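Local coordinates for ammonium transporter (Kuenenia stuttgartiensis, PDB 6EU6), which probably senses ammonium as the membrane-embedded, Amt-family part of a trimeric sensor histidine kinase that signals across the membrane, at residues I110-I115 with I122-G127; A178-I183 with L374-F379. All coordinates share one frame; numbering follows the deposited sequence.

How the interactions relate
Both contacts belong to the all-helical membrane bundle of the Amt fold and lie on the same side of the chain's centre, with their own centres about 10 Å apart. Interaction 1 comes first along the chain and is local: it closes the turn between helices 93-114 and 121-144. Interaction 2 follows it and is long-range, bringing together helices 167-185 and 353-385, whose segments have 190 residues between them. They share no segment but touch directly. Leu111 CD1 lies 3.4 Å from Ala181 CB, and Ile115 packs on the backbone of Ala181 and Ala182. Helix 167-185 packs against both the hairpin and helix 353-385, which also touch each other where Phe378 CZ lies 3.5 Å from Ala126 O, so the two contacts form one continuous patch.

Interaction 1 (I110-I115 with I122-G127); sequences ILTGAI and IPNIAG. With LMT (dodecyl-beta-D-maltoside), chain E.
Thr112 and Ile115 both meet the side-chain amide of Asn124, closing an antiparallel helical hairpin (159° between the segment directions) within the Amt-family membrane bundle. The short axes stay 10.1 Å apart, so side chains and a water fill the gap, and no direct hydrogen bond crosses it. Ile115 CD1 comes at the amide from the opposite direction and lies 3.6 Å from Asn124 OD1. The methyl gets there because CG1 takes the position between the backbone N and the carbonyl carbon (chi1 61°) and the chain then extends. Thr112 crosses Asn124 at about a right angle and brings its methyl, CG2, to 3.8 Å from the same OD1. Deeper along the hairpin, one branch of Leu111, CD2, rests 4.0 Å from Gly127 CA, directly against the bare backbone of that glycine, and beside the carbonyl oxygen of Asn124.

The amide is fixed from both ends. ND2 is hydrogen-bonded to Gly120 O and Ser119 OG in the connecting turn, while OD1 accepts from a bridging water. Thr112 OG1 turns to other partners, Glu31 and the carbonyl of Thr109, and also bonds a bound ammonium ion that probably came from the crystallisation liquor. Helix 167-185 backs Leu111 and Ile115 through Ala181. At the start of segment 122-127, Ile122 N donates to O6' of a dodecyl maltoside at 3.0 Å. The bridging water spans the hairpin by donating to Thr112 O at 2.9 Å and to Asn124 OD1 at 2.8 Å.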
ATOM      1  N   ILE A 110       7.625   2.704 -17.747  1.00 26.42           N
ATOM      2  CA  ILE A 110       7.207   1.711 -18.725  1.00 24.85           C
ATOM      3  C   ILE A 110       8.429   1.103 -19.468  1.00 27.50           C
ATOM      4  O   ILE A 110       8.526  -0.118 -19.705  1.00 26.47           O
ATOM      5  CB  ILE A 110       6.228   2.342 -19.751  1.00 25.79           C
ATOM      6  CG1 ILE A 110       4.923   2.654 -19.010  1.00 25.44           C
ATOM      7  CG2 ILE A 110       5.934   1.391 -20.915  1.00 26.86           C
ATOM      8  CD1 ILE A 110       3.966   3.665 -19.645  1.00 27.56           C
ATOM      9  N   LEU A 111       9.375   1.970 -19.837  1.00 26.79           N
ATOM     10  CA  LEU A 111      10.584   1.557 -20.522  1.00 26.99           C
ATOM     11  C   LEU A 111      11.223   0.341 -19.912  1.00 29.10           C
ATOM     12  O   LEU A 111      11.662  -0.537 -20.618  1.00 26.18           O
ATOM     13  CB  LEU A 111      11.605   2.725 -20.424  1.00 29.58           C
ATOM     14  CG  LEU A 111      12.990   2.480 -21.029  1.00 29.60           C
ATOM     15  CD1 LEU A 111      12.914   2.161 -22.535  1.00 30.69           C
ATOM     16  CD2 LEU A 111      13.850   3.683 -20.824  1.00 31.94           C
ATOM     17  N   THR A 112      11.470   0.367 -18.599  1.00 29.03           N
ATOM     18  CA  THR A 112      12.368  -0.637 -18.015  1.00 27.52           C
ATOM     19  C   THR A 112      11.939  -2.068 -18.278  1.00 27.59           C
ATOM     20  O   THR A 112      12.773  -2.953 -18.522  1.00 28.02           O
ATOM     21  CB  THR A 112      12.612  -0.478 -16.522  1.00 27.51           C
ATOM     22  OG1 THR A 112      11.382  -0.694 -15.829  1.00 29.36           O
ATOM     23  CG2 THR A 112      13.151   0.891 -16.228  1.00 28.10           C
ATOM     24  N   GLY A 113      10.661  -2.335 -18.266  1.00 25.52           N
ATOM     25  CA  GLY A 113      10.238  -3.708 -18.445  1.00 24.94           C
ATOM     26  C   GLY A 113      10.377  -4.187 -19.873  1.00 28.58           C
ATOM     27  O   GLY A 113      10.538  -5.380 -20.116  1.00 28.44           O
ATOM     28  N   ALA A 114      10.268  -3.278 -20.822  1.00 29.16           N
ATOM     29  CA  ALA A 114      10.376  -3.642 -22.245  1.00 30.41           C
ATOM     30  C   ALA A 114      11.822  -4.016 -22.617  1.00 30.30           C
ATOM     31  O   ALA A 114      12.059  -4.935 -23.411  1.00 29.99           O
ATOM     32  CB  ALA A 114       9.891  -2.511 -23.075  1.00 31.71           C
ATOM     33  N   ILE A 115      12.800  -3.373 -21.986  1.00 29.96           N
ATOM     34  CA  ILE A 115      14.227  -3.719 -22.277  1.00 28.80           C
ATOM     35  C   ILE A 115      14.968  -4.464 -21.166  1.00 27.66           C
ATOM     36  O   ILE A 115      16.204  -4.600 -21.160  1.00 30.10           O
ATOM     37  CB  ILE A 115      14.995  -2.481 -22.730  1.00 28.09           C
ATOM     38  CG1 ILE A 115      15.012  -1.432 -21.667  1.00 29.58           C
ATOM     39  CG2 ILE A 115      14.351  -1.950 -24.027  1.00 32.55           C
ATOM     40  CD1 ILE A 115      15.907  -0.235 -21.971  1.00 29.85           C
ATOM     41  N   ILE A 122      23.049   2.235 -18.802  1.00 38.61           N
ATOM     42  CA  ILE A 122      23.034   3.581 -19.366  1.00 41.22           C
ATOM     43  C   ILE A 122      21.835   3.833 -20.284  1.00 35.67           C
ATOM     44  O   ILE A 122      21.194   4.888 -20.220  1.00 39.26           O
ATOM     45  CB  ILE A 122      24.380   3.895 -20.103  1.00 47.18           C
ATOM     46  CG1 ILE A 122      25.559   4.022 -19.099  1.00 49.80           C
ATOM     47  CG2 ILE A 122      24.244   5.143 -20.965  1.00 46.77           C
ATOM     48  CD1 ILE A 122      25.289   4.884 -17.902  1.00 56.88           C
ATOM     49  N   PRO A 123      21.537   2.901 -21.177  1.00 37.64           N
ATOM     50  CA  PRO A 123      20.306   3.074 -21.983  1.00 35.81           C
ATOM     51  C   PRO A 123      19.042   3.296 -21.122  1.00 36.63           C
ATOM     52  O   PRO A 123      18.124   4.020 -21.517  1.00 33.30           O
ATOM     53  CB  PRO A 123      20.219   1.745 -22.787  1.00 39.71           C
ATOM     54  CG  PRO A 123      21.625   1.223 -22.813  1.00 39.87           C
ATOM     55  CD  PRO A 123      22.363   1.757 -21.630  1.00 40.20           C
ATOM     56  N   ASN A 124      18.978   2.670 -19.951  1.00 34.02           N
ATOM     57  CA  ASN A 124      17.837   2.863 -19.095  1.00 30.84           C
ATOM     58  C   ASN A 124      17.807   4.271 -18.519  1.00 31.91           C
ATOM     59  O   ASN A 124      16.837   5.009 -18.695  1.00 29.88           O
ATOM     60  CB  ASN A 124      17.835   1.843 -17.994  1.00 27.83           C
ATOM     61  CG  ASN A 124      17.329   0.493 -18.474  1.00 32.56           C
ATOM     62  OD1 ASN A 124      16.156   0.206 -18.391  1.00 30.22           O
ATOM     63  ND2 ASN A 124      18.213  -0.313 -19.038  1.00 30.00           N
ATOM     64  N   ILE A 125      18.861   4.664 -17.807  1.00 31.41           N
ATOM     65  CA  ILE A 125      18.850   5.954 -17.178  1.00 31.68           C
ATOM     66  C   ILE A 125      18.812   7.099 -18.212  1.00 31.19           C
ATOM     67  O   ILE A 125      18.119   8.102 -18.000  1.00 31.20           O
ATOM     68  CB  ILE A 125      19.985   6.160 -16.211  1.00 38.02           C
ATOM     69  CG1 ILE A 125      21.324   6.011 -16.912  1.00 46.29           C
ATOM     70  CG2 ILE A 125      19.892   5.142 -15.114  1.00 45.61           C
ATOM     71  CD1 ILE A 125      22.468   6.375 -15.986  1.00 58.68           C
ATOM     72  N   ALA A 126      19.508   6.941 -19.326  1.00 29.90           N
ATOM     73  CA  ALA A 126      19.500   8.028 -20.307  1.00 31.02           C
ATOM     74  C   ALA A 126      18.127   8.076 -20.998  1.00 32.62           C
ATOM     75  O   ALA A 126      17.624   9.128 -21.350  1.00 32.68           O
ATOM     76  CB  ALA A 126      20.593   7.795 -21.339  1.00 33.43           C
ATOM     77  N   GLY A 127      17.540   6.915 -21.243  1.00 31.68           N
ATOM     78  CA  GLY A 127      16.180   6.829 -21.793  1.00 29.87           C
ATOM     79  C   GLY A 127      15.168   7.535 -20.921  1.00 30.24           C
ATOM     80  O   GLY A 127      14.320   8.289 -21.399  1.00 26.45           O
TER
HETATM   81  C1B LMT E 504      26.894  -2.923 -19.904  1.00 52.34           C
HETATM   82  C2B LMT E 504      27.711  -4.243 -19.707  1.00 47.10           C
HETATM   83  C3B LMT E 504      29.077  -4.119 -20.369  1.00 49.77           C
HETATM   84  C4B LMT E 504      28.792  -3.839 -21.816  1.00 57.69           C
HETATM   85  C5B LMT E 504      28.082  -2.523 -21.996  1.00 52.30           C
HETATM   86  C6B LMT E 504      27.942  -2.242 -23.502  1.00 56.04           C
HETATM   87  O1B LMT E 504      27.565  -1.844 -19.263  1.00 46.57           O
HETATM   88  O2B LMT E 504      27.958  -4.530 -18.325  1.00 46.49           O
HETATM   89  O3B LMT E 504      29.888  -5.300 -20.325  1.00 51.21           O
HETATM   90  O4' LMT E 504      30.021  -3.822 -22.554  1.00 62.05           O
HETATM   91  O5B LMT E 504      26.813  -2.570 -21.285  1.00 50.42           O
HETATM   92  O6B LMT E 504      27.847  -3.454 -24.333  1.00 58.72           O
HETATM   93  C1' LMT E 504      27.224   0.896 -16.220  1.00 47.75           C
HETATM   94  C2' LMT E 504      26.767  -0.499 -16.020  1.00 43.93           C
HETATM   95  C3' LMT E 504      27.313  -1.408 -17.025  1.00 42.71           C
HETATM   96  C4' LMT E 504      26.860  -1.010 -18.356  1.00 50.25           C
HETATM   97  C5' LMT E 504      27.175   0.492 -18.559  1.00 46.90           C
HETATM   98  C6' LMT E 504      26.574   0.977 -19.861  1.00 49.01           C
HETATM   99  O1' LMT E 504      26.700   1.715 -15.199  1.00 53.67           O
HETATM  100  O2' LMT E 504      27.260  -0.987 -14.804  1.00 50.75           O
HETATM  101  O3' LMT E 504      26.870  -2.739 -16.841  1.00 49.33           O
HETATM  102  O5' LMT E 504      26.732   1.306 -17.484  1.00 51.59           O
HETATM  103  O6' LMT E 504      25.196   0.612 -20.077  1.00 44.15           O
HETATM  104  C1  LMT E 504      27.127   3.098 -15.330  1.00 62.27           C
HETATM  105  C2  LMT E 504      26.698   3.902 -14.093  1.00 63.25           C
HETATM  106  C3  LMT E 504      26.905   5.407 -14.232  1.00 65.25           C
HETATM  107  C4  LMT E 504      26.475   6.194 -12.970  1.00 65.97           C
HETATM  108  C5  LMT E 504      25.238   7.076 -13.182  1.00 64.84           C
HETATM  109  C6  LMT E 504      25.257   8.481 -12.584  1.00 57.59           C
HETATM  110  C7  LMT E 504      23.819   9.033 -12.499  1.00 58.24           C
HETATM  111  C8  LMT E 504      23.603  10.390 -13.161  1.00 65.88           C
HETATM  112  C9  LMT E 504      22.148  10.923 -13.081  1.00 70.69           C
HETATM  113  C10 LMT E 504      22.009  12.455 -13.407  1.00 83.48           C
HETATM  114  C11 LMT E 504      20.781  12.940 -14.251  1.00 81.67           C
HETATM  115  C12 LMT E 504      19.710  13.807 -13.559  1.00 71.35           C
HETATM  116  O   HOH W   1      15.595  -2.520 -18.209  1.00 26.25           O

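Interaction 2 (A178-I183 with L374-F379)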
ATOM      1  N   ALA A 178       9.185   2.689 -25.256  1.00 29.89           N
ATOM      2  CA  ALA A 178       9.638   1.389 -24.885  1.00 29.78           C
ATOM      3  C   ALA A 178       9.780   0.543 -26.172  1.00 28.75           C
ATOM      4  O   ALA A 178      10.687  -0.263 -26.271  1.00 27.42           O
ATOM      5  CB  ALA A 178       8.633   0.710 -23.947  1.00 30.17           C
ATOM      6  N   MET A 179       8.824   0.649 -27.101  1.00 27.05           N
ATOM      7  CA  MET A 179       8.890  -0.215 -28.266  1.00 27.06           C
ATOM      8  C   MET A 179      10.158   0.077 -29.125  1.00 30.39           C
ATOM      9  O   MET A 179      10.823  -0.866 -29.588  1.00 28.24           O
ATOM     10  CB  MET A 179       7.671  -0.044 -29.158  1.00 29.70           C
ATOM     11  CG  MET A 179       7.757  -0.901 -30.399  1.00 33.26           C
ATOM     12  SD  MET A 179       6.179  -0.818 -31.269  1.00 36.63           S
ATOM     13  CE  MET A 179       6.482   0.462 -32.399  1.00 50.12           C
ATOM     14  N   ALA A 180      10.468   1.359 -29.320  1.00 30.86           N
ATOM     15  CA  ALA A 180      11.715   1.706 -29.959  1.00 32.57           C
ATOM     16  C   ALA A 180      12.907   1.165 -29.230  1.00 34.00           C
ATOM     17  O   ALA A 180      13.886   0.672 -29.827  1.00 34.64           O
ATOM     18  CB  ALA A 180      11.841   3.222 -30.094  1.00 32.73           C
ATOM     19  N   ALA A 181      12.900   1.334 -27.917  1.00 32.54           N
ATOM     20  CA  ALA A 181      14.025   0.816 -27.139  1.00 30.16           C
ATOM     21  C   ALA A 181      14.164  -0.742 -27.276  1.00 30.38           C
ATOM     22  O   ALA A 181      15.286  -1.261 -27.464  1.00 31.12           O
ATOM     23  CB  ALA A 181      13.888   1.250 -25.678  1.00 31.68           C
ATOM     24  N   ALA A 182      13.042  -1.486 -27.244  1.00 27.57           N
ATOM     25  CA  ALA A 182      13.118  -2.908 -27.356  1.00 25.14           C
ATOM     26  C   ALA A 182      13.698  -3.334 -28.740  1.00 29.40           C
ATOM     27  O   ALA A 182      14.394  -4.352 -28.874  1.00 29.82           O
ATOM     28  CB  ALA A 182      11.755  -3.543 -27.172  1.00 27.83           C
ATOM     29  N   ILE A 183      13.341  -2.581 -29.744  1.00 30.89           N
ATOM     30  CA  ILE A 183      13.814  -2.836 -31.107  1.00 32.70           C
ATOM     31  C   ILE A 183      15.307  -2.598 -31.220  1.00 30.71           C
ATOM     32  O   ILE A 183      16.029  -3.429 -31.697  1.00 36.30           O
ATOM     33  CB  ILE A 183      13.087  -1.960 -32.153  1.00 33.89           C
ATOM     34  CG1 ILE A 183      11.713  -2.549 -32.401  1.00 36.95           C
ATOM     35  CG2 ILE A 183      13.785  -2.011 -33.527  1.00 33.38           C
ATOM     36  CD1 ILE A 183      10.791  -1.631 -33.194  1.00 40.88           C
ATOM     37  N   LEU A 374      11.084   9.681 -32.368  1.00 30.01           N
ATOM     38  CA  LEU A 374      12.175  10.217 -31.548  1.00 35.23           C
ATOM     39  C   LEU A 374      12.910   9.175 -30.708  1.00 35.57           C
ATOM     40  O   LEU A 374      14.107   9.305 -30.423  1.00 36.16           O
ATOM     41  CB  LEU A 374      11.707  11.299 -30.624  1.00 36.01           C
ATOM     42  CG  LEU A 374      11.557  12.679 -31.226  1.00 42.86           C
ATOM     43  CD1 LEU A 374      11.033  13.675 -30.176  1.00 40.93           C
ATOM     44  CD2 LEU A 374      12.920  13.157 -31.760  1.00 47.03           C
ATOM     45  N   GLY A 375      12.199   8.147 -30.299  1.00 34.57           N
ATOM     46  CA  GLY A 375      12.823   7.095 -29.545  1.00 34.85           C
ATOM     47  C   GLY A 375      13.766   6.325 -30.408  1.00 34.62           C
ATOM     48  O   GLY A 375      14.915   6.024 -29.961  1.00 31.25           O
ATOM     49  N   MET A 376      13.334   6.009 -31.642  1.00 33.19           N
ATOM     50  CA  MET A 376      14.293   5.387 -32.603  1.00 33.07           C
ATOM     51  C   MET A 376      15.562   6.243 -32.818  1.00 34.96           C
ATOM     52  O   MET A 376      16.689   5.732 -32.726  1.00 37.07           O
ATOM     53  CB  MET A 376      13.647   5.056 -33.950  1.00 35.71           C
ATOM     54  CG  MET A 376      12.668   3.888 -33.903  1.00 40.04           C
ATOM     55  SD  MET A 376      13.344   2.270 -33.397  1.00 40.46           S
ATOM     56  CE  MET A 376      14.367   1.968 -34.839  1.00 48.58           C
ATOM     57  N   LEU A 377      15.388   7.537 -33.040  1.00 35.25           N
ATOM     58  CA  LEU A 377      16.509   8.430 -33.223  1.00 39.00           C
ATOM     59  C   LEU A 377      17.397   8.479 -31.988  1.00 39.26           C
ATOM     60  O   LEU A 377      18.632   8.455 -32.048  1.00 33.02           O
ATOM     61  CB  LEU A 377      15.990   9.833 -33.606  1.00 42.37           C
ATOM     62  CG  LEU A 377      15.473   9.807 -35.064  1.00 51.48           C
ATOM     63  CD1 LEU A 377      14.713  11.049 -35.533  1.00 58.01           C
ATOM     64  CD2 LEU A 377      16.657   9.565 -35.993  1.00 53.04           C
ATOM     65  N   PHE A 378      16.751   8.516 -30.843  1.00 34.43           N
ATOM     66  CA  PHE A 378      17.504   8.627 -29.578  1.00 32.44           C
ATOM     67  C   PHE A 378      18.336   7.416 -29.361  1.00 34.69           C
ATOM     68  O   PHE A 378      19.535   7.556 -29.088  1.00 34.32           O
ATOM     69  CB  PHE A 378      16.578   8.884 -28.389  1.00 34.60           C
ATOM     70  CG  PHE A 378      17.288   8.881 -27.088  1.00 29.93           C
ATOM     71  CD1 PHE A 378      17.952  10.010 -26.648  1.00 30.81           C
ATOM     72  CD2 PHE A 378      17.343   7.721 -26.338  1.00 32.39           C
ATOM     73  CE1 PHE A 378      18.707   9.994 -25.458  1.00 32.91           C
ATOM     74  CE2 PHE A 378      18.024   7.712 -25.124  1.00 34.51           C
ATOM     75  CZ  PHE A 378      18.733   8.854 -24.696  1.00 34.66           C
ATOM     76  N   PHE A 379      17.750   6.225 -29.527  1.00 31.64           N
ATOM     77  CA  PHE A 379      18.549   5.025 -29.318  1.00 33.92           C
ATOM     78  C   PHE A 379      19.554   4.746 -30.451  1.00 38.03           C
ATOM     79  O   PHE A 379      20.563   4.110 -30.181  1.00 35.94           O
ATOM     80  CB  PHE A 379      17.704   3.793 -29.014  1.00 32.21           C
ATOM     81  CG  PHE A 379      17.073   3.885 -27.653  1.00 33.90           C
ATOM     82  CD1 PHE A 379      17.859   3.687 -26.505  1.00 34.89           C
ATOM     83  CD2 PHE A 379      15.754   4.177 -27.501  1.00 35.39           C
ATOM     84  CE1 PHE A 379      17.334   3.844 -25.230  1.00 37.52           C
ATOM     85  CE2 PHE A 379      15.201   4.326 -26.217  1.00 31.06           C
ATOM     86  CZ  PHE A 379      15.992   4.130 -25.085  1.00 34.72           C
TER
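Ala180 points its methyl into helix 353-385, where CB lies 3.5 Å from Met376 N and 3.7 Å from Gly375 C. Gly375 presents bare backbone to that methyl, and these small residues let the segment axes approach to 8.2 Å while crossing at -38°. Met376 starts off alongside the interface rather than into it, and its conformation brings it back: CG stands anti to the carbonyl carbon (chi1 -71°), and further bends at chi2 and chi3 fold the chain round. SD comes to 3.8 Å from Ala180 CB, and CE ends 4.2 Å from Ile183 CG2. On the other flank of Ala180, Phe379 reaches across with its ring, one face lying over Ala181 CA. The ring atom CE2 is 3.4 Å from Ala181 CB. Met184, one residue beyond segment 178-183, touches both Met376 and Phe379, while Phe372 packs on Ala180 and Ile183. Ile183 also contacts a bound nonyl maltoside, so the interface runs out to that detergent pocket. With apolar side chains meeting and no hydrogen bond across it, this is close packing of transmembrane helices in the Amt-family bundle, small alanine and glycine residues at the centre and Met376 and Phe379 around them.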